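Local atomic coordinates of scyllo-inositol 2-dehydrogenase (NADP(+)) IolW (Bacillus subtilis subsp. subtilis, PDB entry 3GDO), a protein that catalyses the reversible NADPH-dependent reduction of scyllo-inosose to scyllo-inositol and cannot use NADH in place of NADPH. Residues 11-16 against 42-47; 33-38 against 61-66; 19-24 against 93-98; 23-26 against 30-33. All coordinates share one frame; numbering follows the deposited sequence.

Contact 1 of 4, residues 11-16 against 42-47; sequences LGYGLS and EEVKRD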
loop_
_atom_site.group_PDB
_atom_site.type_symbol
_atom_site.label_atom_id
_atom_site.label_comp_id
_atom_site.label_asym_id
_atom_site.label_seq_id
_atom_site.Cartn_x
_atom_site.Cartn_y
_atom_site.Cartn_z
ATOM N N LEU B 11 29.220 -20.794 14.076
ATOM C CA LEU B 11 29.343 -21.564 12.858
ATOM C C LEU B 11 29.316 -20.629 11.639
ATOM O O LEU B 11 28.290 -20.040 11.336
ATOM C CB LEU B 11 28.243 -22.613 12.735
ATOM C CG LEU B 11 28.127 -23.739 13.770
ATOM C CD1 LEU B 11 27.215 -24.838 13.194
ATOM C CD2 LEU B 11 29.501 -24.325 14.174
ATOM N N GLY B 12 30.466 -20.501 10.964
ATOM C CA GLY B 12 30.568 -19.663 9.747
ATOM C C GLY B 12 31.015 -18.262 10.100
ATOM O O GLY B 12 30.577 -17.692 11.090
ATOM N N TYR B 13 31.922 -17.712 9.300
ATOM C CA TYR B 13 32.430 -16.386 9.561
ATOM C C TYR B 13 32.439 -15.513 8.277
ATOM O O TYR B 13 33.401 -14.779 7.998
ATOM C CB TYR B 13 33.802 -16.500 10.204
ATOM C CG TYR B 13 34.218 -15.288 10.978
ATOM C CD1 TYR B 13 33.544 -14.924 12.146
ATOM C CD2 TYR B 13 35.295 -14.505 10.561
ATOM C CE1 TYR B 13 33.924 -13.793 12.870
ATOM C CE2 TYR B 13 35.688 -13.380 11.287
ATOM C CZ TYR B 13 34.986 -13.039 12.448
ATOM O OH TYR B 13 35.348 -11.928 13.193
ATOM N N GLY B 14 31.348 -15.623 7.516
ATOM C CA GLY B 14 31.004 -14.690 6.435
ATOM C C GLY B 14 30.438 -13.403 6.998
ATOM O O GLY B 14 30.825 -12.936 8.092
ATOM N N LEU B 15 29.521 -12.815 6.243
ATOM C CA LEU B 15 28.863 -11.567 6.621
ATOM C C LEU B 15 28.114 -11.630 7.984
ATOM O O LEU B 15 28.310 -10.756 8.827
ATOM C CB LEU B 15 27.893 -11.163 5.493
ATOM C CG LEU B 15 27.094 -9.867 5.669
ATOM C CD1 LEU B 15 27.997 -8.627 5.655
ATOM C CD2 LEU B 15 25.986 -9.767 4.597
ATOM N N SER B 16 27.246 -12.630 8.181
ATOM C CA SER B 16 26.501 -12.740 9.457
ATOM C C SER B 16 27.440 -12.920 10.608
ATOM O O SER B 16 27.326 -12.219 11.587
ATOM C CB SER B 16 25.538 -13.910 9.491
ATOM O OG SER B 16 24.769 -13.898 8.327
ATOM N N GLU B 42 43.063 -16.190 9.353
ATOM C CA GLU B 42 43.671 -14.884 9.601
ATOM C C GLU B 42 42.683 -13.829 10.059
ATOM O O GLU B 42 43.043 -12.954 10.867
ATOM C CB GLU B 42 44.396 -14.331 8.347
ATOM C CG GLU B 42 45.801 -14.777 8.132
ATOM C CD GLU B 42 46.765 -14.359 9.237
ATOM O OE1 GLU B 42 46.905 -13.139 9.544
ATOM O OE2 GLU B 42 47.403 -15.271 9.794
ATOM N N GLU B 43 41.465 -13.852 9.509
ATOM C CA GLU B 43 40.467 -12.823 9.880
ATOM C C GLU B 43 40.145 -12.973 11.350
ATOM O O GLU B 43 40.127 -11.993 12.076
ATOM C CB GLU B 43 39.155 -12.901 9.088
ATOM C CG GLU B 43 39.265 -12.642 7.608
ATOM C CD GLU B 43 37.912 -12.651 6.934
ATOM O OE1 GLU B 43 37.853 -13.069 5.764
ATOM O OE2 GLU B 43 36.903 -12.259 7.571
ATOM N N VAL B 44 39.924 -14.212 11.777
ATOM C CA VAL B 44 39.592 -14.483 13.173
ATOM C C VAL B 44 40.743 -14.118 14.112
ATOM O O VAL B 44 40.514 -13.603 15.205
ATOM C CB VAL B 44 39.177 -15.943 13.401
ATOM C CG1 VAL B 44 38.971 -16.216 14.900
ATOM C CG2 VAL B 44 37.903 -16.286 12.595
ATOM N N LYS B 45 41.976 -14.389 13.692
ATOM C CA LYS B 45 43.139 -14.047 14.515
ATOM C C LYS B 45 43.196 -12.534 14.758
ATOM O O LYS B 45 43.531 -12.083 15.857
ATOM C CB LYS B 45 44.429 -14.549 13.861
ATOM C CG LYS B 45 45.685 -14.149 14.616
ATOM C CD LYS B 45 46.940 -14.688 13.954
ATOM C CE LYS B 45 48.184 -14.092 14.620
ATOM N NZ LYS B 45 49.276 -15.093 14.690
ATOM N N ARG B 46 42.848 -11.761 13.735
ATOM C CA ARG B 46 42.818 -10.302 13.832
ATOM C C ARG B 46 41.577 -9.759 14.548
ATOM O O ARG B 46 41.656 -8.745 15.233
ATOM C CB ARG B 46 42.952 -9.667 12.435
ATOM C CG ARG B 46 44.319 -9.936 11.765
ATOM C CD ARG B 46 44.540 -9.010 10.581
ATOM N NE ARG B 46 43.483 -9.191 9.587
ATOM C CZ ARG B 46 43.527 -10.080 8.593
ATOM N NH1 ARG B 46 44.604 -10.850 8.446
ATOM N NH2 ARG B 46 42.506 -10.195 7.736
ATOM N N ASP B 47 40.435 -10.423 14.392
ATOM C CA ASP B 47 39.183 -9.961 15.017
ATOM C C ASP B 47 39.057 -10.438 16.471
ATOM O O ASP B 47 38.719 -9.652 17.357
ATOM C CB ASP B 47 37.954 -10.452 14.226
ATOM C CG ASP B 47 37.801 -9.784 12.850
ATOM O OD1 ASP B 47 38.420 -8.730 12.611
ATOM O OD2 ASP B 47 37.020 -10.315 12.019
#
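Y13 bridges the glycine-rich turn of the Rossmann fold to helix 41-47 by a mixed contact, with a methyl over one ring face and a carboxylate at the hydroxyl end. The turn joins strand 6-11 to helix 15-26, and its G12, G14 and G17 fit the GxGxxG pattern that in Rossmann folds usually curls round the dinucleotide pyrophosphate. G14 stands at the N-cap of helix 15-26, and its carbonyl O is bonded to S18 OG.

The Y13 ring swings over to helix 41-47 because CG is anti to the backbone N (chi1 -158°). V44 puts CG2 on one ring face, 4.0 Å from the ring centroid and 22° off the normal, a CH-pi contact displaced toward the CD2 rim, where CG2 comes within 3.8 Å of Y13 CD2. I36 of strand 31-37 packs against both V44 and Y13. E43 reaches the ring obliquely: its OE2 is 4.1 Å from Y13 CE2, while its OE1 forms a salt bridge with R40.

One turn further on, the helix brings D47 to the rim of the ring. Ring and carboxylate are steeply tilted against each other, and the phenol approaches from the anti side, 19° out of the carboxylate plane. The bond is short, with Y13 OH donating to D47 OD2 at 2.6 Å.

Contact 2 of 4, residues 33-38 against 61-66; sequences ISKIMT and TNDPAI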
loop_
_atom_site.group_PDB
_atom_site.type_symbol
_atom_site.label_atom_id
_atom_site.label_comp_id
_atom_site.label_asym_id
_atom_site.label_seq_id
_atom_site.Cartn_x
_atom_site.Cartn_y
_atom_site.Cartn_z
ATOM N N ILE B 33 33.539 -15.696 23.255
ATOM C CA ILE B 33 33.623 -16.383 21.972
ATOM C C ILE B 33 34.796 -17.342 22.052
ATOM O O ILE B 33 35.925 -16.894 22.111
ATOM C CB ILE B 33 33.817 -15.412 20.784
ATOM C CG1 ILE B 33 32.585 -14.503 20.607
ATOM C CG2 ILE B 33 33.966 -16.203 19.505
ATOM C CD1 ILE B 33 32.705 -13.145 21.298
ATOM N N SER B 34 34.532 -18.644 22.068
ATOM C CA SER B 34 35.597 -19.651 22.239
ATOM C C SER B 34 36.057 -20.256 20.929
ATOM O O SER B 34 37.263 -20.393 20.687
ATOM C CB SER B 34 35.164 -20.785 23.179
ATOM O OG SER B 34 34.948 -20.262 24.478
ATOM N N LYS B 35 35.100 -20.654 20.101
ATOM C CA LYS B 35 35.430 -21.305 18.846
ATOM C C LYS B 35 34.610 -20.740 17.672
ATOM O O LYS B 35 33.466 -20.290 17.842
ATOM C CB LYS B 35 35.207 -22.794 18.964
ATOM C CG LYS B 35 36.168 -23.490 19.962
ATOM C CD LYS B 35 36.049 -24.996 19.864
ATOM C CE LYS B 35 37.168 -25.651 20.685
ATOM N NZ LYS B 35 36.877 -27.114 20.733
ATOM N N ILE B 36 35.224 -20.754 16.489
ATOM C CA ILE B 36 34.551 -20.341 15.243
ATOM C C ILE B 36 34.930 -21.330 14.161
ATOM O O ILE B 36 36.115 -21.570 13.933
ATOM C CB ILE B 36 34.933 -18.922 14.824
ATOM C CG1 ILE B 36 34.733 -17.939 15.975
ATOM C CG2 ILE B 36 34.188 -18.502 13.514
ATOM C CD1 ILE B 36 35.209 -16.526 15.682
ATOM N N MET B 37 33.910 -21.924 13.535
ATOM C CA MET B 37 34.081 -22.863 12.437
ATOM C C MET B 37 34.166 -22.083 11.106
ATOM O O MET B 37 33.164 -21.526 10.657
ATOM C CB MET B 37 32.927 -23.881 12.411
ATOM C CG MET B 37 33.197 -25.087 11.529
ATOM S SD MET B 37 31.841 -26.205 11.173
ATOM C CE MET B 37 30.668 -25.170 10.351
ATOM N N THR B 38 35.362 -22.045 10.498
ATOM C CA THR B 38 35.627 -21.219 9.295
ATOM C C THR B 38 37.024 -21.528 8.725
ATOM O O THR B 38 37.922 -21.976 9.452
ATOM C CB THR B 38 35.517 -19.681 9.634
ATOM O OG1 THR B 38 35.520 -18.885 8.444
ATOM C CG2 THR B 38 36.647 -19.214 10.599
ATOM N N THR B 61 30.616 -29.386 18.454
ATOM C CA THR B 61 29.545 -30.209 19.014
ATOM C C THR B 61 30.021 -31.187 20.107
ATOM O O THR B 61 29.256 -31.508 21.011
ATOM C CB THR B 61 28.752 -30.981 17.942
ATOM O OG1 THR B 61 29.629 -31.877 17.266
ATOM C CG2 THR B 61 28.136 -30.016 16.937
ATOM N N ASN B 62 31.271 -31.646 20.016
ATOM C CA ASN B 62 31.845 -32.551 21.012
ATOM C C ASN B 62 32.569 -31.840 22.108
ATOM O O ASN B 62 33.012 -32.482 23.061
ATOM C CB ASN B 62 32.834 -33.528 20.383
ATOM C CG ASN B 62 32.186 -34.438 19.394
ATOM O OD1 ASN B 62 30.963 -34.482 19.289
ATOM N ND2 ASN B 62 33.002 -35.174 18.644
ATOM N N ASP B 63 32.751 -30.533 21.966
ATOM C CA ASP B 63 33.434 -29.795 23.013
ATOM C C ASP B 63 32.446 -29.498 24.147
ATOM O O ASP B 63 31.549 -28.644 23.993
ATOM C CB ASP B 63 34.079 -28.525 22.470
ATOM C CG ASP B 63 34.717 -27.690 23.560
ATOM O OD1 ASP B 63 34.563 -28.054 24.738
ATOM O OD2 ASP B 63 35.365 -26.662 23.277
ATOM N N PRO B 64 32.615 -30.186 25.305
ATOM C CA PRO B 64 31.714 -30.012 26.473
ATOM C C PRO B 64 31.728 -28.633 27.113
ATOM O O PRO B 64 30.818 -28.292 27.868
ATOM C CB PRO B 64 32.227 -31.055 27.503
ATOM C CG PRO B 64 33.617 -31.424 27.040
ATOM C CD PRO B 64 33.610 -31.260 25.527
ATOM N N ALA B 65 32.757 -27.843 26.876
ATOM C CA ALA B 65 32.738 -26.518 27.455
ATOM C C ALA B 65 31.785 -25.564 26.675
ATOM O O ALA B 65 31.330 -24.574 27.229
ATOM C CB ALA B 65 34.145 -25.932 27.567
ATOM N N ILE B 66 31.502 -25.877 25.412
ATOM C CA ILE B 66 30.665 -25.018 24.553
ATOM C C ILE B 66 29.189 -25.092 24.974
ATOM O O ILE B 66 28.623 -26.183 25.007
ATOM C CB ILE B 66 30.788 -25.430 23.076
ATOM C CG1 ILE B 66 32.226 -25.205 22.568
ATOM C CG2 ILE B 66 29.754 -24.676 22.198
ATOM C CD1 ILE B 66 32.709 -23.745 22.602
#
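K35 leaves strand 31-37 with CG beside the backbone N (chi1 -66°), and from there the fully extended chain carries its ammonium to the loop between helix 58-61 and strand 68-71; D63 answers from that loop with CG anti to its own N (chi1 176°). This is a salt bridge between a Rossmann-fold strand and an Asx turn. D63 uses its two carboxylate oxygens for different tasks. OD2 takes K35 NZ at 3.0 Å, approached on the anti side but 34° out of the carboxylate plane, while OD1 accepts from the backbone N of A65 at 2.8 Å, from above that plane. The second bond makes the Asx turn and probably limits how far the carboxylate can rotate.

The main chain turns as well: D63 to I66 is a type I beta turn, closed by I66 N to D63 O at 3.1 Å. K35 NZ also donates to the carbonyl O of E59, so the lysine links helix 58-61 to the loop that follows it. K90 holds the loop too, its NZ bonded to the carbonyls of D63 and I66. Beside the charged pair, I66 reaches back to the strand, setting its CD1 3.9 Å from S34 CB.

Contact 3 of 4, residues 19-24 against 93-98; sequences VFHGPL and VMEKPM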
loop_
_atom_site.group_PDB
_atom_site.type_symbol
_atom_site.label_atom_id
_atom_site.label_comp_id
_atom_site.label_asym_id
_atom_site.label_seq_id
_atom_site.Cartn_x
_atom_site.Cartn_y
_atom_site.Cartn_z
ATOM N N VAL B 19 30.138 -9.746 10.899
ATOM C CA VAL B 19 29.600 -8.375 10.927
ATOM C C VAL B 19 28.366 -8.274 11.822
ATOM O O VAL B 19 28.253 -7.352 12.615
ATOM C CB VAL B 19 29.286 -7.828 9.490
ATOM C CG1 VAL B 19 28.715 -6.412 9.567
ATOM C CG2 VAL B 19 30.567 -7.829 8.610
ATOM N N PHE B 20 27.435 -9.205 11.692
ATOM C CA PHE B 20 26.131 -9.061 12.419
ATOM C C PHE B 20 26.098 -9.676 13.837
ATOM O O PHE B 20 25.302 -9.246 14.668
ATOM C CB PHE B 20 24.936 -9.535 11.570
ATOM C CG PHE B 20 24.827 -8.831 10.194
ATOM C CD1 PHE B 20 25.105 -7.462 10.051
ATOM C CD2 PHE B 20 24.440 -9.549 9.064
ATOM C CE1 PHE B 20 25.017 -6.809 8.783
ATOM C CE2 PHE B 20 24.350 -8.925 7.785
ATOM C CZ PHE B 20 24.633 -7.556 7.644
ATOM N N HIS B 21 26.963 -10.657 14.120
ATOM C CA HIS B 21 26.909 -11.351 15.417
ATOM C C HIS B 21 28.132 -11.112 16.272
ATOM O O HIS B 21 28.027 -10.677 17.432
ATOM C CB HIS B 21 26.646 -12.857 15.216
ATOM C CG HIS B 21 25.269 -13.148 14.703
ATOM N ND1 HIS B 21 24.196 -13.392 15.537
ATOM C CD2 HIS B 21 24.782 -13.214 13.433
ATOM C CE1 HIS B 21 23.115 -13.628 14.804
ATOM N NE2 HIS B 21 23.440 -13.504 13.523
ATOM N N GLY B 22 29.288 -11.404 15.688
ATOM C CA GLY B 22 30.581 -11.244 16.318
ATOM C C GLY B 22 30.781 -9.957 17.067
ATOM O O GLY B 22 31.090 -10.000 18.249
ATOM N N PRO B 23 30.604 -8.800 16.391
ATOM C CA PRO B 23 30.834 -7.522 17.044
ATOM C C PRO B 23 29.892 -7.277 18.224
ATOM O O PRO B 23 30.256 -6.573 19.166
ATOM C CB PRO B 23 30.545 -6.513 15.924
ATOM C CG PRO B 23 30.858 -7.206 14.701
ATOM C CD PRO B 23 30.485 -8.640 14.928
ATOM N N LEU B 24 28.675 -7.811 18.168
ATOM C CA LEU B 24 27.723 -7.604 19.262
ATOM C C LEU B 24 28.114 -8.473 20.472
ATOM O O LEU B 24 28.128 -8.005 21.621
ATOM C CB LEU B 24 26.307 -7.934 18.803
ATOM C CG LEU B 24 25.756 -7.089 17.645
ATOM C CD1 LEU B 24 24.331 -7.467 17.316
ATOM C CD2 LEU B 24 25.860 -5.595 17.961
ATOM N N VAL B 93 21.167 -20.495 18.529
ATOM C CA VAL B 93 20.590 -19.318 17.837
ATOM C C VAL B 93 20.724 -19.529 16.318
ATOM O O VAL B 93 21.829 -19.732 15.815
ATOM C CB VAL B 93 21.302 -18.002 18.231
ATOM C CG1 VAL B 93 20.873 -16.790 17.279
ATOM C CG2 VAL B 93 21.076 -17.660 19.733
ATOM N N MET B 94 19.593 -19.489 15.611
ATOM C CA MET B 94 19.529 -19.697 14.152
ATOM C C MET B 94 19.286 -18.336 13.498
ATOM O O MET B 94 18.625 -17.476 14.086
ATOM C CB MET B 94 18.330 -20.590 13.758
ATOM C CG MET B 94 18.108 -21.914 14.503
ATOM S SD MET B 94 16.722 -22.905 13.883
ATOM C CE MET B 94 17.260 -23.424 12.288
ATOM N N GLU B 95 19.777 -18.140 12.273
ATOM C CA GLU B 95 19.426 -16.905 11.541
ATOM C C GLU B 95 17.989 -17.014 11.028
ATOM O O GLU B 95 17.431 -18.114 10.945
ATOM C CB GLU B 95 20.400 -16.595 10.387
ATOM C CG GLU B 95 21.520 -15.593 10.725
ATOM C CD GLU B 95 21.062 -14.129 10.890
ATOM O OE1 GLU B 95 19.821 -13.833 10.853
ATOM O OE2 GLU B 95 21.971 -13.283 11.082
ATOM N N LYS B 96 17.374 -15.864 10.739
ATOM C CA LYS B 96 16.148 -15.864 9.936
ATOM C C LYS B 96 16.540 -16.054 8.450
ATOM O O LYS B 96 17.666 -15.789 8.090
ATOM C CB LYS B 96 15.336 -14.583 10.125
ATOM C CG LYS B 96 16.123 -13.278 10.179
ATOM C CD LYS B 96 16.831 -12.932 8.865
ATOM C CE LYS B 96 15.868 -12.775 7.723
ATOM N NZ LYS B 96 16.580 -12.311 6.527
ATOM N N PRO B 97 15.644 -16.577 7.596
ATOM C CA PRO B 97 14.399 -17.220 7.910
ATOM C C PRO B 97 14.755 -18.568 8.488
ATOM O O PRO B 97 15.700 -19.194 8.017
ATOM C CB PRO B 97 13.733 -17.359 6.540
ATOM C CG PRO B 97 14.904 -17.550 5.592
ATOM C CD PRO B 97 15.939 -16.619 6.144
ATOM N N MET B 98 14.029 -18.983 9.522
ATOM C CA MET B 98 14.335 -20.219 10.270
ATOM C C MET B 98 14.645 -21.420 9.343
ATOM O O MET B 98 15.757 -21.938 9.365
ATOM C CB MET B 98 13.179 -20.512 11.246
ATOM C CG MET B 98 13.373 -21.685 12.212
ATOM S SD MET B 98 11.841 -21.970 13.160
ATOM C CE MET B 98 12.546 -23.266 14.221
#
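H21 and E95 meet almost at right angles, the imidazole ring and the carboxylate lying 85° apart. The histidine keeps its partner close to its own ring plane, as suits a ring N-H, whereas the carboxylate is approached from well above its plane. NE2 of H21 donates to OE2 of E95 at 2.9 Å with an N-H...O angle of 160°, so the bond is fairly straight.

E95 folds back at chi2 (-72°), which carries the carboxylate from strand 91-95 across to helix 15-26. In this pose OE1 takes the backbone N of K96 at 3.2 Å through its anti lone pair. E95 was modelled in two conformers, however, so its side-chain bonds hold for the conformer described and are doubtful for the other.

ND1, the other ring nitrogen, is hydrogen-bonded to Y306 OH, and the ring also meets that of Y122. A leucine in place of H21 would probably leave E95 OE2 without this donor and Y306 OH without its imidazole partner, breaking the polar chain through the imidazole.

E95, the following lysine and the cis-linked P97 match the Glu-Lys-Pro signature of the Gfo/Idh/MocA family, which in relatives lies beside the nicotinamide end of the cofactor.

Contact 4 of 4, residues 23-26 against 30-33; sequences PLLD and EYQI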
loop_
_atom_site.group_PDB
_atom_site.type_symbol
_atom_site.label_atom_id
_atom_site.label_comp_id
_atom_site.label_asym_id
_atom_site.label_seq_id
_atom_site.Cartn_x
_atom_site.Cartn_y
_atom_site.Cartn_z
ATOM N N PRO B 23 30.604 -8.800 16.391
ATOM C CA PRO B 23 30.834 -7.522 17.044
ATOM C C PRO B 23 29.892 -7.277 18.224
ATOM O O PRO B 23 30.256 -6.573 19.166
ATOM C CB PRO B 23 30.545 -6.513 15.924
ATOM C CG PRO B 23 30.858 -7.206 14.701
ATOM C CD PRO B 23 30.485 -8.640 14.928
ATOM N N LEU B 24 28.675 -7.811 18.168
ATOM C CA LEU B 24 27.723 -7.604 19.262
ATOM C C LEU B 24 28.114 -8.473 20.472
ATOM O O LEU B 24 28.128 -8.005 21.621
ATOM C CB LEU B 24 26.307 -7.934 18.803
ATOM C CG LEU B 24 25.756 -7.089 17.645
ATOM C CD1 LEU B 24 24.331 -7.467 17.316
ATOM C CD2 LEU B 24 25.860 -5.595 17.961
ATOM N N LEU B 25 28.426 -9.739 20.193
ATOM C CA LEU B 25 28.828 -10.692 21.231
ATOM C C LEU B 25 30.087 -10.182 21.911
ATOM O O LEU B 25 30.180 -10.186 23.131
ATOM C CB LEU B 25 29.012 -12.099 20.661
ATOM C CG LEU B 25 27.742 -12.842 20.200
ATOM C CD1 LEU B 25 28.069 -14.086 19.377
ATOM C CD2 LEU B 25 26.908 -13.239 21.393
ATOM N N ASP B 26 30.997 -9.642 21.111
ATOM C CA ASP B 26 32.236 -9.008 21.577
ATOM C C ASP B 26 32.088 -7.913 22.643
ATOM O O ASP B 26 32.981 -7.764 23.472
ATOM C CB ASP B 26 33.018 -8.473 20.367
ATOM C CG ASP B 26 34.375 -7.905 20.741
ATOM O OD1 ASP B 26 35.248 -8.701 21.134
ATOM O OD2 ASP B 26 34.578 -6.672 20.627
ATOM N N GLU B 30 28.845 -10.905 29.391
ATOM C CA GLU B 30 28.146 -12.158 29.594
ATOM C C GLU B 30 28.654 -13.299 28.702
ATOM O O GLU B 30 28.288 -14.466 28.900
ATOM C CB GLU B 30 26.645 -11.989 29.307
ATOM C CG GLU B 30 25.898 -11.026 30.203
ATOM C CD GLU B 30 25.744 -9.660 29.572
ATOM O OE1 GLU B 30 26.774 -9.049 29.186
ATOM O OE2 GLU B 30 24.588 -9.196 29.472
ATOM N N TYR B 31 29.440 -12.968 27.675
ATOM C CA TYR B 31 29.806 -13.951 26.630
ATOM C C TYR B 31 31.302 -14.113 26.442
ATOM O O TYR B 31 32.062 -13.170 26.628
ATOM C CB TYR B 31 29.202 -13.566 25.264
ATOM C CG TYR B 31 27.700 -13.736 25.209
ATOM C CD1 TYR B 31 27.140 -14.984 24.973
ATOM C CD2 TYR B 31 26.850 -12.656 25.450
ATOM C CE1 TYR B 31 25.774 -15.150 24.939
ATOM C CE2 TYR B 31 25.478 -12.803 25.422
ATOM C CZ TYR B 31 24.938 -14.059 25.148
ATOM O OH TYR B 31 23.562 -14.256 25.123
ATOM N N GLN B 32 31.698 -15.321 26.067
ATOM C CA GLN B 32 33.047 -15.579 25.621
ATOM C C GLN B 32 32.969 -16.303 24.291
ATOM O O GLN B 32 32.398 -17.406 24.200
ATOM C CB GLN B 32 33.816 -16.446 26.644
ATOM C CG GLN B 32 35.296 -16.649 26.298
ATOM C CD GLN B 32 35.987 -15.319 26.033
ATOM O OE1 GLN B 32 36.122 -14.483 26.927
ATOM N NE2 GLN B 32 36.408 -15.111 24.790
ATOM N N ILE B 33 33.539 -15.696 23.255
ATOM C CA ILE B 33 33.623 -16.383 21.972
ATOM C C ILE B 33 34.796 -17.342 22.052
ATOM O O ILE B 33 35.925 -16.894 22.111
ATOM C CB ILE B 33 33.817 -15.412 20.784
ATOM C CG1 ILE B 33 32.585 -14.503 20.607
ATOM C CG2 ILE B 33 33.966 -16.203 19.505
ATOM C CD1 ILE B 33 32.705 -13.145 21.298
#
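L25 presses one methyl squarely onto the ring of Y31, where helix 15-26 packs on strand 31-37 and completes the beta-alpha-beta unit that opens the Rossmann fold. Its CD2 sits 3.9 Å from the centroid of the Y31 ring and 9° off the normal, a centred CH-pi contact; the nearest single atom is Y31 CG, also 3.9 Å from L25 CD2. The ring presents a face because Y31 holds CG beside the backbone N (chi1 -70°) and turns its plane nearly perpendicular to the CA-CB-CG plane. L25 likewise has CG beside its backbone N, and its CD1 lies anti to CA, which leaves CD2 as the methyl turned onto the ring.

I33, two residues on, points to the same side of the strand. Its chi2 of 95° is well off a staggered position, and this turn brings CD1 against the base of the leucine, 3.9 Å from L25 CB. The same methyl lies 3.9 Å from D26 N, so it wedges against the helix backbone as well as the side chain. F48 packs on I33 too.

The hydroxyl of Y31 carries on past the leucine to helix 303-315, where it is hydrogen-bonded to the carbonyl O of Y306. A phenylalanine in its place would keep the face for L25 but would probably leave that carbonyl without its tyrosine mate and weaken the tie to helix 303-315.

The side-chain contacts between helix and strand are thus apolar: shape and methyl-ring contact probably help to set their spacing, and the one polar atom of the tyrosine side chain is spent on a third element.

In the fold
All four contacts lie in the Rossmann domain and three share helix 15-26: contact 1 at its N-terminal turn, contact 3 midway and contact 4 near its end. Contacts 3 and 4 overlap at P23 and L24, with centres about 12 Å apart, and Y306 of helix 303-315 serves both. Contacts 2 and 4 meet at I33 on strand 31-37. Contacts 1 and 2, centres about 14 Å apart, are joined by a probable hydrogen bond from G12 N to M37 O at 2.9 Å. S16, in the first turn of helix 15-26 after the glycine-rich loop, packs against H21 of contact 3, its O 3.3 Å from H21 CD2, probably along the cofactor-binding edge.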